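Local coordinates for Udp-n-acetylglucosamine pyrophosphorylase (Trypanosoma brucei, PDB 4BQH), which probably catalyses the formation of UDP-N-acetylglucosamine and diphosphate from UTP and N-acetylglucosamine 1-phosphate, at residues Ala115-Ala120 / Val276-Ile281; Val178-Gln183 / Val205-Gln210. All blocks are in the same frame, centred on the assembly; numbering follows the deposited sequence.

Interaction 1: Ala115-Ala120 / Val276-Ile281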
ATOM      1  N   ALA A 115      12.272   2.604   2.429  1.00  8.61           N
ATOM      2  CA  ALA A 115      11.340   3.471   1.713  1.00  8.63           C
ATOM      3  C   ALA A 115       9.932   2.959   1.967  1.00  8.66           C
ATOM      4  O   ALA A 115       9.727   1.744   2.147  1.00  9.53           O
ATOM      5  CB  ALA A 115      11.629   3.477   0.221  1.00  8.48           C
ATOM      6  N   PHE A 116       8.963   3.872   1.981  1.00  8.37           N
ATOM      7  CA  PHE A 116       7.547   3.496   2.063  1.00  8.11           C
ATOM      8  C   PHE A 116       6.877   4.004   0.795  1.00  8.37           C
ATOM      9  O   PHE A 116       6.930   5.192   0.510  1.00  8.63           O
ATOM     10  CB  PHE A 116       6.830   4.081   3.300  1.00  8.47           C
ATOM     11  CG  PHE A 116       5.452   3.518   3.477  1.00  8.79           C
ATOM     12  CD1 PHE A 116       4.393   3.978   2.696  1.00  9.09           C
ATOM     13  CD2 PHE A 116       5.231   2.476   4.367  1.00  8.80           C
ATOM     14  CE1 PHE A 116       3.128   3.410   2.819  1.00  9.70           C
ATOM     15  CE2 PHE A 116       3.965   1.905   4.490  1.00  9.21           C
ATOM     16  CZ  PHE A 116       2.927   2.359   3.703  1.00  9.37           C
ATOM     17  N   LEU A 117       6.243   3.104   0.051  1.00  8.34           N
ATOM     18  CA  LEU A 117       5.611   3.450  -1.219  1.00  8.74           C
ATOM     19  C   LEU A 117       4.101   3.503  -0.963  1.00  8.89           C
ATOM     20  O   LEU A 117       3.476   2.478  -0.633  1.00  8.40           O
ATOM     21  CB  LEU A 117       5.970   2.398  -2.272  1.00  9.01           C
ATOM     22  CG  LEU A 117       5.596   2.626  -3.742  1.00  8.75           C
ATOM     23  CD1 LEU A 117       6.256   1.558  -4.612  1.00  9.85           C
ATOM     24  CD2 LEU A 117       4.079   2.644  -3.941  1.00  9.04           C
ATOM     25  N   ILE A 118       3.518   4.698  -1.059  1.00  8.97           N
ATOM     26  CA  ILE A 118       2.059   4.823  -0.874  1.00  9.73           C
ATOM     27  C   ILE A 118       1.358   4.708  -2.229  1.00  9.61           C
ATOM     28  O   ILE A 118       1.658   5.479  -3.162  1.00 10.07           O
ATOM     29  CB  ILE A 118       1.650   6.220  -0.342  1.00 10.69           C
ATOM     30  CG1 ILE A 118       2.333   6.557   0.969  1.00 11.90           C
ATOM     31  CG2 ILE A 118       0.122   6.262  -0.196  1.00 10.60           C
ATOM     32  CD1 ILE A 118       1.974   7.955   1.495  1.00 12.15           C
ATOM     33  N   LEU A 119       0.421   3.761  -2.361  1.00 10.06           N
ATOM     34  CA  LEU A 119      -0.372   3.647  -3.600  1.00 10.47           C
ATOM     35  C   LEU A 119      -1.439   4.736  -3.555  1.00 11.26           C
ATOM     36  O   LEU A 119      -2.372   4.688  -2.714  1.00 11.76           O
ATOM     37  CB  LEU A 119      -1.000   2.244  -3.700  1.00 10.81           C
ATOM     38  CG  LEU A 119      -0.035   1.056  -3.572  1.00 11.38           C
ATOM     39  CD1 LEU A 119      -0.816  -0.229  -3.329  1.00 11.47           C
ATOM     40  CD2 LEU A 119       0.824   0.915  -4.820  1.00 11.80           C
ATOM     41  N   ALA A 120      -1.281   5.718  -4.441  1.00 11.05           N
ATOM     42  CA  ALA A 120      -2.011   6.977  -4.355  1.00 11.48           C
ATOM     43  C   ALA A 120      -2.692   7.389  -5.652  1.00 11.74           C
ATOM     44  O   ALA A 120      -2.870   8.587  -5.918  1.00 11.56           O
ATOM     45  CB  ALA A 120      -1.081   8.078  -3.862  1.00 12.13           C
ATOM     46  N   VAL A 276      11.520  -1.762   0.468  1.00  9.56           N
ATOM     47  CA  VAL A 276      10.407  -0.881   0.141  1.00  9.13           C
ATOM     48  C   VAL A 276       9.154  -1.510   0.753  1.00  8.93           C
ATOM     49  O   VAL A 276       8.792  -2.642   0.393  1.00  9.04           O
ATOM     50  CB  VAL A 276      10.226  -0.764  -1.394  1.00  9.36           C
ATOM     51  CG1 VAL A 276       9.082   0.203  -1.728  1.00  9.37           C
ATOM     52  CG2 VAL A 276      11.499  -0.267  -2.078  1.00  9.63           C
ATOM     53  N   GLN A 277       8.533  -0.800   1.697  1.00  8.61           N
ATOM     54  CA  GLN A 277       7.248  -1.239   2.227  1.00  9.03           C
ATOM     55  C   GLN A 277       6.156  -0.606   1.372  1.00  9.17           C
ATOM     56  O   GLN A 277       6.243   0.578   1.047  1.00  9.90           O
ATOM     57  CB  GLN A 277       7.088  -0.791   3.668  1.00  8.54           C
ATOM     58  CG  GLN A 277       5.768  -1.302   4.271  1.00  8.83           C
ATOM     59  CD  GLN A 277       5.571  -0.887   5.735  1.00  9.36           C
ATOM     60  OE1 GLN A 277       6.425  -0.239   6.328  1.00  9.75           O
ATOM     61  NE2 GLN A 277       4.424  -1.252   6.308  1.00  9.35           N
ATOM     62  N   ILE A 278       5.157  -1.388   0.982  1.00  9.34           N
ATOM     63  CA  ILE A 278       4.137  -0.897   0.048  1.00  8.89           C
ATOM     64  C   ILE A 278       2.786  -0.981   0.725  1.00  8.76           C
ATOM     65  O   ILE A 278       2.451  -2.007   1.323  1.00  9.20           O
ATOM     66  CB  ILE A 278       4.110  -1.729  -1.250  1.00  9.67           C
ATOM     67  CG1 ILE A 278       5.492  -1.658  -1.921  1.00 10.26           C
ATOM     68  CG2 ILE A 278       3.031  -1.209  -2.206  1.00  9.31           C
ATOM     69  CD1 ILE A 278       5.779  -2.797  -2.845  1.00 11.53           C
ATOM     70  N   GLY A 279       2.011   0.089   0.624  1.00  8.72           N
ATOM     71  CA  GLY A 279       0.651   0.071   1.194  1.00  9.10           C
ATOM     72  C   GLY A 279      -0.277   1.035   0.514  1.00  9.51           C
ATOM     73  O   GLY A 279       0.170   1.985  -0.128  1.00  9.63           O
ATOM     74  N   ASN A 280      -1.585   0.773   0.628  1.00  9.22           N
ATOM     75  CA  ASN A 280      -2.570   1.663   0.039  1.00  9.73           C
ATOM     76  C   ASN A 280      -2.918   2.814   1.000  1.00  9.33           C
ATOM     77  O   ASN A 280      -3.077   2.592   2.201  1.00  8.89           O
ATOM     78  CB  ASN A 280      -3.842   0.862  -0.257  1.00 10.62           C
ATOM     79  CG  ASN A 280      -4.765   1.569  -1.237  1.00 11.33           C
ATOM     80  OD1 ASN A 280      -5.204   2.712  -1.036  1.00 11.26           O
ATOM     81  ND2 ASN A 280      -5.080   0.861  -2.321  1.00 12.22           N
ATOM     82  N   ILE A 281      -3.045   4.026   0.446  1.00  9.31           N
ATOM     83  CA  ILE A 281      -3.402   5.196   1.238  1.00 10.13           C
ATOM     84  C   ILE A 281      -4.765   5.033   1.910  1.00 10.22           C
ATOM     85  O   ILE A 281      -5.050   5.735   2.871  1.00 10.21           O
ATOM     86  CB  ILE A 281      -3.340   6.505   0.403  1.00 10.47           C
ATOM     87  CG1 ILE A 281      -3.366   7.777   1.304  1.00 10.36           C
ATOM     88  CG2 ILE A 281      -4.464   6.557  -0.602  1.00 10.74           C
ATOM     89  CD1 ILE A 281      -2.488   7.776   2.541  1.00 11.36           C
TER
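Gln-277 O is approached by two groups: Leu-117 N donates to it at 2.7 Å, with an N-H...O angle of 174°, and the CA-H of Phe-116 makes a weaker contact with it. Four more backbone bonds extend this parallel ladder: Gln-277 N to Ala-115 O, Gly-279 N to Leu-117 O, Leu-119 N to Gly-279 O and, longest at 3.3 Å, Ile-281 N to Leu-119 O.

On the face bearing Phe-116 and Gln-277, the CG of Phe-116 lies anti to its backbone nitrogen (chi1 -171°), which swings the ring across toward 276-281. There Gln-277 O sits over the rim of one ring face, while the Gln-277 amide meets the CD2-CE2 side, Gln-277 CD lying 3.5 Å from Phe-116 CE2 and OE1 at the ring edge. Amide and ring planes are inclined by 63°, so this is not a flat stack. Phe-116 CZ comes obliquely to within 3.9 Å of Gly-279 N, a position with no side chain to meet the ring. Farther along, Ile-118 CG2 presses on Ile-281 CB at 3.5 Å, and helix 147-166 covers both through His-151.

The other face is mostly aliphatic, with Asn-280 at its end, its OD1 bonded to Asp-282 N. Leu-117 CB touches Val-276 CG1 at 3.8 Å and, more loosely, Ile-278 CG1, whose neighbouring branch CG2 meets Leu-119 CD2. Val-241 of helix 241-246 packs on Leu-117 and Leu-119.

These are central strands of the nucleotidyltransferase sheet, consistent with a GT-A-type Rossmann-like core. The facing main-chain amides and carbonyls are buried between largely apolar side chains and satisfy one another across the seam, and the Gln-277 amide is probably limited in its rotation by the bond from NE2 to Asn-287 O and the weaker one from Asp-290 N to OE1.

Interaction 2: Val178-Gln183 / Val205-Gln210. With SO4 (sulfate ion), chain D.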
ATOM      1  N   VAL A 178       5.404   8.484  -3.405  1.00 10.07           N
ATOM      2  CA  VAL A 178       3.964   8.681  -3.542  1.00  9.97           C
ATOM      3  C   VAL A 178       3.580   8.324  -4.987  1.00 10.24           C
ATOM      4  O   VAL A 178       3.948   9.043  -5.917  1.00 10.53           O
ATOM      5  CB  VAL A 178       3.582  10.148  -3.220  1.00 10.08           C
ATOM      6  CG1 VAL A 178       2.076  10.365  -3.384  1.00  9.26           C
ATOM      7  CG2 VAL A 178       4.020  10.475  -1.805  1.00 10.35           C
ATOM      8  N   MET A 179       2.883   7.201  -5.166  1.00  9.90           N
ATOM      9  CA  MET A 179       2.582   6.737  -6.515  1.00 10.01           C
ATOM     10  C   MET A 179       1.247   7.289  -6.986  1.00 10.44           C
ATOM     11  O   MET A 179       0.179   6.793  -6.645  1.00 10.77           O
ATOM     12  CB  MET A 179       2.631   5.204  -6.657  1.00 10.34           C
ATOM     13  CG  MET A 179       2.658   4.842  -8.151  1.00 10.94           C
ATOM     14  SD  MET A 179       2.829   3.065  -8.413  1.00 12.23           S
ATOM     15  CE  MET A 179       1.158   2.535  -8.127  1.00 11.29           C
ATOM     16  N   THR A 180       1.336   8.336  -7.788  1.00 10.45           N
ATOM     17  CA  THR A 180       0.167   9.095  -8.205  1.00 11.64           C
ATOM     18  C   THR A 180      -0.418   8.451  -9.473  1.00 12.21           C
ATOM     19  O   THR A 180       0.095   7.455  -9.974  1.00 11.43           O
ATOM     20  CB  THR A 180       0.595  10.530  -8.505  1.00 11.87           C
ATOM     21  OG1 THR A 180       1.690  10.491  -9.433  1.00 12.27           O
ATOM     22  CG2 THR A 180       1.060  11.231  -7.210  1.00 12.30           C
ATOM     23  N   SER A 181      -1.492   9.039  -9.987  1.00 13.24           N
ATOM     24  CA  SER A 181      -1.890   8.794 -11.370  1.00 13.98           C
ATOM     25  C   SER A 181      -1.388   9.935 -12.254  1.00 14.88           C
ATOM     26  O   SER A 181      -1.059  11.028 -11.760  1.00 15.49           O
ATOM     27  CB  SER A 181      -3.414   8.669 -11.490  1.00 13.90           C
ATOM     28  OG  SER A 181      -4.068   9.919 -11.270  1.00 14.45           O
ATOM     29  N   GLY A 182      -1.345   9.693 -13.565  1.00 15.21           N
ATOM     30  CA  GLY A 182      -1.007  10.753 -14.505  1.00 17.19           C
ATOM     31  C   GLY A 182      -1.907  11.956 -14.284  1.00 17.61           C
ATOM     32  O   GLY A 182      -1.448  13.104 -14.249  1.00 18.95           O
ATOM     33  N   GLN A 183      -3.186  11.690 -14.081  1.00 17.00           N
ATOM     34  CA  GLN A 183      -4.139  12.776 -13.938  1.00 18.72           C
ATOM     35  C   GLN A 183      -4.117  13.491 -12.599  1.00 17.27           C
ATOM     36  O   GLN A 183      -4.403  14.674 -12.551  1.00 18.27           O
ATOM     37  CB  GLN A 183      -5.543  12.311 -14.286  1.00 20.34           C
ATOM     38  CG  GLN A 183      -5.692  12.082 -15.780  1.00 23.78           C
ATOM     39  CD  GLN A 183      -7.120  11.798 -16.198  1.00 27.06           C
ATOM     40  OE1 GLN A 183      -7.836  11.020 -15.551  1.00 28.71           O
ATOM     41  NE2 GLN A 183      -7.543  12.425 -17.295  1.00 27.31           N
ATOM     42  N   VAL A 205      10.632  13.100  -0.214  1.00 12.47           N
ATOM     43  CA  VAL A 205       9.352  12.790  -0.835  1.00 12.46           C
ATOM     44  C   VAL A 205       9.484  12.742  -2.348  1.00 13.26           C
ATOM     45  O   VAL A 205       9.935  13.720  -2.975  1.00 15.16           O
ATOM     46  CB  VAL A 205       8.265  13.789  -0.421  1.00 13.06           C
ATOM     47  CG1 VAL A 205       6.933  13.379  -1.051  1.00 13.33           C
ATOM     48  CG2 VAL A 205       8.171  13.806   1.109  1.00 12.39           C
ATOM     49  N   HIS A 206       9.082  11.616  -2.936  1.00 12.00           N
ATOM     50  CA  HIS A 206       9.283  11.376  -4.361  1.00 12.07           C
ATOM     51  C   HIS A 206       7.959  11.061  -4.969  1.00 12.61           C
ATOM     52  O   HIS A 206       7.353  10.036  -4.641  1.00 12.24           O
ATOM     53  CB  HIS A 206      10.254  10.201  -4.570  1.00 12.49           C
ATOM     54  CG  HIS A 206      11.551  10.327  -3.786  1.00 13.37           C
ATOM     55  ND1 HIS A 206      12.671  10.829  -4.326  1.00 14.71           N
ATOM     56  CD2 HIS A 206      11.865  10.005  -2.466  1.00 14.57           C
ATOM     57  CE1 HIS A 206      13.666  10.836  -3.404  1.00 14.58           C
ATOM     58  NE2 HIS A 206      13.171  10.335  -2.261  1.00 13.96           N
ATOM     59  N   PHE A 207       7.481  11.930  -5.847  1.00 11.37           N
ATOM     60  CA  PHE A 207       6.214  11.682  -6.539  1.00 11.38           C
ATOM     61  C   PHE A 207       6.492  11.007  -7.872  1.00 11.15           C
ATOM     62  O   PHE A 207       7.364  11.434  -8.624  1.00 12.72           O
ATOM     63  CB  PHE A 207       5.482  12.996  -6.792  1.00 11.31           C
ATOM     64  CG  PHE A 207       5.155  13.745  -5.546  1.00 11.34           C
ATOM     65  CD1 PHE A 207       4.017  13.439  -4.805  1.00 11.62           C
ATOM     66  CD2 PHE A 207       6.005  14.763  -5.108  1.00 11.60           C
ATOM     67  CE1 PHE A 207       3.741  14.148  -3.635  1.00 11.58           C
ATOM     68  CE2 PHE A 207       5.735  15.471  -3.958  1.00 11.66           C
ATOM     69  CZ  PHE A 207       4.596  15.158  -3.218  1.00 11.86           C
ATOM     70  N   PHE A 208       5.759   9.947  -8.173  1.00 10.87           N
ATOM     71  CA  PHE A 208       5.968   9.235  -9.422  1.00 10.74           C
ATOM     72  C   PHE A 208       4.655   8.671  -9.919  1.00 10.79           C
ATOM     73  O   PHE A 208       3.965   7.974  -9.184  1.00 10.47           O
ATOM     74  CB  PHE A 208       7.084   8.160  -9.299  1.00 10.66           C
ATOM     75  CG  PHE A 208       6.741   6.967  -8.439  1.00 10.80           C
ATOM     76  CD1 PHE A 208       6.510   7.094  -7.049  1.00 10.67           C
ATOM     77  CD2 PHE A 208       6.706   5.690  -9.012  1.00 10.72           C
ATOM     78  CE1 PHE A 208       6.213   5.970  -6.276  1.00 10.45           C
ATOM     79  CE2 PHE A 208       6.429   4.556  -8.242  1.00 10.92           C
ATOM     80  CZ  PHE A 208       6.184   4.703  -6.874  1.00 10.30           C
ATOM     81  N   ALA A 209       4.323   8.970 -11.170  1.00 10.62           N
ATOM     82  CA  ALA A 209       3.021   8.559 -11.709  1.00 10.53           C
ATOM     83  C   ALA A 209       3.066   7.168 -12.291  1.00 10.46           C
ATOM     84  O   ALA A 209       4.033   6.791 -12.986  1.00 10.73           O
ATOM     85  CB  ALA A 209       2.569   9.534 -12.785  1.00 11.02           C
ATOM     86  N   GLN A 210       2.010   6.415 -12.018  1.00 10.86           N
ATOM     87  CA  GLN A 210       1.823   5.104 -12.625  1.00 11.12           C
ATOM     88  C   GLN A 210       1.198   5.297 -13.985  1.00 11.63           C
ATOM     89  O   GLN A 210       0.720   6.402 -14.324  1.00 13.19           O
ATOM     90  CB  GLN A 210       0.892   4.238 -11.757  1.00 10.85           C
ATOM     91  CG  GLN A 210      -0.507   4.800 -11.557  1.00 10.86           C
ATOM     92  CD  GLN A 210      -1.199   4.087 -10.426  1.00 11.74           C
ATOM     93  OE1 GLN A 210      -1.671   2.951 -10.592  1.00 11.63           O
ATOM     94  NE2 GLN A 210      -1.171   4.696  -9.243  1.00 11.58           N
TER
HETATM   95  S   SO4 D1540      13.860  11.870  -7.568  1.00 24.62           S
HETATM   96  O1  SO4 D1540      12.514  11.892  -6.961  1.00 22.65           O
HETATM   97  O2  SO4 D1540      13.778  11.586  -9.026  1.00 25.52           O
HETATM   98  O3  SO4 D1540      14.659  10.818  -6.913  1.00 22.22           O
HETATM   99  O4  SO4 D1540      14.476  13.216  -7.435  1.00 23.51           O
HETATM  100  O   HOH W   1      -2.074   7.278 -15.071  1.00 21.85           O
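The Phe-208 ring carries Met-179 over one face, Met-179 CG standing 4.0 Å from the Phe-208 centroid and 21° off its normal, a CH-pi contact. Met-179 SD lies obliquely, 4.6 Å from the Phe-208 centroid, adding a Met-aromatic contact, and Val-178 N is at the ring edge. Phe-208 CG sits between its own backbone nitrogen and carbonyl carbon (chi1 69°), which folds the ring back toward 178-183. On the opposite side of the sheet, Phe-207 runs alongside Val-178, Phe-207 CD1 to Val-178 CB 3.7 Å, with Thr-180 CG2 at its edge; Phe-192 of the crossover helix meets this ring edge-to-face.

Farther along, Thr-180 O accepts twice: from Gln-210 N at 3.0 Å and from Gln-210 NE2 at 3.1 Å, from opposite faces of its carbonyl plane; the oxygen lies almost in the plane of the glutamine amide. Thr-180 OG1 is engaged by Asp-185, and a water links Gly-182 N to Gln-210 O.

At the other end His-206 ND1 donates to sulfate O1 at 2.8 Å; the ion, probably from the crystallisation liquor, is also bonded to Arg-249 NH2 and His-267 ND1.

Together the strands and helix 185-194 form a beta-alpha-beta unit. Gln-210 holds Thr-180 O through both backbone and side chain, which probably limits how its amide can turn. With ND1 donating to the sulfate and NE2 bonded to Gln-175 OE1, His-206 is probably protonated on both nitrogens.

Interactions 1 and 2 are neighbouring seams of one sheet, their centres about 11 Å apart, and in sequence the second is nested inside the loop closed by the first. Strands 114-119 and 175-180 join them: probable hydrogen bonds run from Met-179 N to Ile-118 O and from Ala-120 N to Met-179 O, both 2.9 Å. Their apolar faces also merge, with Leu-119 CD2 3.7 Å from Met-179 CE and Leu-117 CG 3.8 Å from Phe-208 CZ, beside helix 241-246. The bound allosteric inhibitor lies nearer interaction 2, about 6 Å from the Gln-210 side chain and about 10 Å from that of Leu-119.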